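Local coordinates for protein 6-aminohexanoate-cyclic-dimer hydrolase (PDB 3A2Q) that hydrolyses the cyclic dimer of 6-aminohexanoic acid, a by-product of nylon-6 manufacture, to the linear dimer, at residues Arg145-Ser150 and Ser180-Val185. The protein carries 1 engineered substitution. Numbering follows the deposited sequence.
Sequences RSVGGS and SVCGVV. With ACA (6-aminohexanoic acid), chain B.
Val181 and Cys182, in the last turn of helix 176-182, pack against the backbone of Ser146 and Val147 in the glycine- and serine-rich loop of the amidase signature fold. This loop leads to Ser150, assigned by similarity to the charge relay of the Ser-cis-Ser-Lys triad. The contact is buried and made by van der Waals packing. Val181 has CG1 anti to its backbone N (chi1 171°). Val181 CG1 lies against the loop main chain, 3.4 Å from Ser146 O and 3.5 Å from Val147 C. Ser146 O has a polar partner in Asn139 ND2, which also bonds Val181 O and so ties both segments together. Cys182 SG lies beside its own backbone N and packs against Val147, with CB of that valine 3.7 Å from SG. The Val147 side chain also touches Ala156 of helix 152-159, and Cys182 touches Ala159 of the same helix. Gly183, with positive phi, closes the last turn in a Schellman motif.

Within the loop, Ser146 forms an ST turn. Ser146 OG accepts the N-H of Gly148, with 2.9 Å between OG and Gly148 N and a nearly straight angle of 161°. The same OG is bonded to Thr128 OG1, so two partners fix the hydroxyl. Gly148 has positive phi, and Gly148 N lies 3.8 Å from Val181 CG1. Its carbonyl O is held by Thr129 OG1. Beyond it, a cis peptide joins Gly149 to Ser150. The residue that, by similarity, would form the acyl-ester is Ala174 here, an engineered change. Ser150 touches it, and Ser150 OG is also bonded to Lys72 NZ. The amino N of the bound 6-aminohexanoic acid donates to Ser150 OG at 2.8 Å.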
ATOM      1  N   ARG A 145     -16.041 -10.207  -2.603  1.00 29.78           N
ATOM      2  CA  ARG A 145     -14.653 -10.221  -3.062  1.00 27.30           C
ATOM      3  C   ARG A 145     -13.660  -9.626  -2.075  1.00 26.43           C
ATOM      4  O   ARG A 145     -13.997  -8.767  -1.268  1.00 26.63           O
ATOM      5  CB  ARG A 145     -14.511  -9.449  -4.380  1.00 25.62           C
ATOM      6  CG  ARG A 145     -15.330  -9.956  -5.543  1.00 27.53           C
ATOM      7  CD  ARG A 145     -14.869 -11.311  -6.056  1.00 30.37           C
ATOM      8  NE  ARG A 145     -15.601 -11.646  -7.275  1.00 32.15           N
ATOM      9  CZ  ARG A 145     -15.127 -11.501  -8.509  1.00 37.24           C
ATOM     10  NH1 ARG A 145     -13.898 -11.040  -8.710  1.00 30.56           N
ATOM     11  NH2 ARG A 145     -15.901 -11.785  -9.548  1.00 33.60           N
ATOM     12  N   SER A 146     -12.420 -10.086  -2.181  1.00 26.03           N
ATOM     13  CA  SER A 146     -11.323  -9.615  -1.348  1.00 28.57           C
ATOM     14  C   SER A 146     -11.009  -8.157  -1.697  1.00 27.98           C
ATOM     15  O   SER A 146     -11.465  -7.643  -2.716  1.00 29.73           O
ATOM     16  CB  SER A 146     -10.082 -10.479  -1.603  1.00 25.76           C
ATOM     17  OG  SER A 146      -8.909  -9.898  -1.051  1.00 28.26           O
ATOM     18  N   VAL A 147     -10.235  -7.498  -0.841  1.00 29.36           N
ATOM     19  CA  VAL A 147      -9.841  -6.112  -1.075  1.00 26.98           C
ATOM     20  C   VAL A 147      -8.328  -6.062  -1.259  1.00 27.37           C
ATOM     21  O   VAL A 147      -7.727  -4.987  -1.272  1.00 28.15           O
ATOM     22  CB  VAL A 147     -10.232  -5.188   0.111  1.00 25.04           C
ATOM     23  CG1 VAL A 147     -11.750  -5.045   0.179  1.00 27.18           C
ATOM     24  CG2 VAL A 147      -9.678  -5.746   1.431  1.00 20.61           C
ATOM     25  N   GLY A 148      -7.725  -7.233  -1.424  1.00 27.05           N
ATOM     26  CA  GLY A 148      -6.282  -7.305  -1.567  1.00 29.49           C
ATOM     27  C   GLY A 148      -5.680  -7.136  -0.184  1.00 28.97           C
ATOM     28  O   GLY A 148      -6.409  -7.126   0.805  1.00 30.80           O
ATOM     29  N   GLY A 149      -4.361  -7.002  -0.101  1.00 27.56           N
ATOM     30  CA  GLY A 149      -3.722  -6.832   1.192  1.00 27.59           C
ATOM     31  C   GLY A 149      -2.260  -6.483   1.011  1.00 27.03           C
ATOM     32  O   GLY A 149      -1.769  -6.521  -0.115  1.00 27.09           O
ATOM     33  N   SER A 150      -1.550  -6.184   2.100  1.00 24.63           N
ATOM     34  CA  SER A 150      -2.122  -6.200   3.449  1.00 27.26           C
ATOM     35  C   SER A 150      -2.850  -4.922   3.874  1.00 26.81           C
ATOM     36  O   SER A 150      -3.580  -4.926   4.863  1.00 28.10           O
ATOM     37  CB  SER A 150      -1.024  -6.531   4.469  1.00 28.35           C
ATOM     38  OG  SER A 150       0.081  -5.643   4.344  1.00 24.87           O
ATOM     39  N   SER A 180      -5.149  -1.458  -6.537  1.00 20.75           N
ATOM     40  CA  SER A 180      -5.584  -2.061  -7.795  1.00 20.48           C
ATOM     41  C   SER A 180      -6.954  -2.726  -7.620  1.00 23.74           C
ATOM     42  O   SER A 180      -7.888  -2.496  -8.395  1.00 22.44           O
ATOM     43  CB  SER A 180      -4.563  -3.113  -8.247  1.00 18.56           C
ATOM     44  OG  SER A 180      -5.002  -3.798  -9.415  1.00 18.19           O
ATOM     45  N   VAL A 181      -7.056  -3.547  -6.582  1.00 21.04           N
ATOM     46  CA  VAL A 181      -8.280  -4.287  -6.280  1.00 23.82           C
ATOM     47  C   VAL A 181      -9.471  -3.415  -5.887  1.00 22.86           C
ATOM     48  O   VAL A 181     -10.618  -3.774  -6.164  1.00 25.89           O
ATOM     49  CB  VAL A 181      -8.005  -5.313  -5.152  1.00 25.73           C
ATOM     50  CG1 VAL A 181      -9.312  -5.950  -4.661  1.00 26.25           C
ATOM     51  CG2 VAL A 181      -7.040  -6.365  -5.653  1.00 25.11           C
ATOM     52  N   CYS A 182      -9.203  -2.269  -5.259  1.00 24.75           N
ATOM     53  CA  CYS A 182     -10.267  -1.373  -4.813  1.00 23.93           C
ATOM     54  C   CYS A 182     -10.508  -0.135  -5.671  1.00 26.98           C
ATOM     55  O   CYS A 182     -11.327   0.712  -5.321  1.00 26.96           O
ATOM     56  CB  CYS A 182     -10.018  -0.946  -3.367  1.00 26.38           C
ATOM     57  SG  CYS A 182     -10.079  -2.332  -2.207  1.00 26.17           S
ATOM     58  N   GLY A 183      -9.795  -0.020  -6.785  1.00 25.02           N
ATOM     59  CA  GLY A 183     -10.012   1.114  -7.670  1.00 25.70           C
ATOM     60  C   GLY A 183      -9.601   2.486  -7.175  1.00 24.03           C
ATOM     61  O   GLY A 183     -10.307   3.470  -7.405  1.00 25.52           O
ATOM     62  N   VAL A 184      -8.467   2.563  -6.487  1.00 23.39           N
ATOM     63  CA  VAL A 184      -7.970   3.849  -6.004  1.00 23.05           C
ATOM     64  C   VAL A 184      -6.494   3.954  -6.374  1.00 24.69           C
ATOM     65  O   VAL A 184      -5.920   3.008  -6.912  1.00 23.47           O
ATOM     66  CB  VAL A 184      -8.131   4.000  -4.468  1.00 23.36           C
ATOM     67  CG1 VAL A 184      -9.603   3.906  -4.090  1.00 27.80           C
ATOM     68  CG2 VAL A 184      -7.324   2.936  -3.741  1.00 27.06           C
ATOM     69  N   VAL A 185      -5.891   5.112  -6.112  1.00 23.21           N
ATOM     70  CA  VAL A 185      -4.478   5.302  -6.409  1.00 24.39           C
ATOM     71  C   VAL A 185      -3.635   4.854  -5.219  1.00 22.48           C
ATOM     72  O   VAL A 185      -3.883   5.266  -4.088  1.00 23.06           O
ATOM     73  CB  VAL A 185      -4.153   6.780  -6.698  1.00 24.90           C
ATOM     74  CG1 VAL A 185      -2.690   6.908  -7.095  1.00 23.23           C
ATOM     75  CG2 VAL A 185      -5.048   7.306  -7.804  1.00 23.12           C
TER
HETATM   76  C   ACA B 601       5.787 -10.111   5.565  1.00 50.99           C
HETATM   77  O   ACA B 601       4.834 -10.591   6.179  1.00 60.10           O
HETATM   78  C2  ACA B 601       6.601  -8.990   6.175  1.00 49.76           C
HETATM   79  C3  ACA B 601       5.726  -7.914   6.796  1.00 43.59           C
HETATM   80  C4  ACA B 601       5.390  -6.842   5.773  1.00 49.27           C
HETATM   81  C5  ACA B 601       3.928  -6.436   5.826  1.00 50.14           C
HETATM   82  C6  ACA B 601       3.495  -5.772   4.525  1.00 51.04           C
HETATM   83  N   ACA B 601       2.587  -6.615   3.748  1.00 42.07           N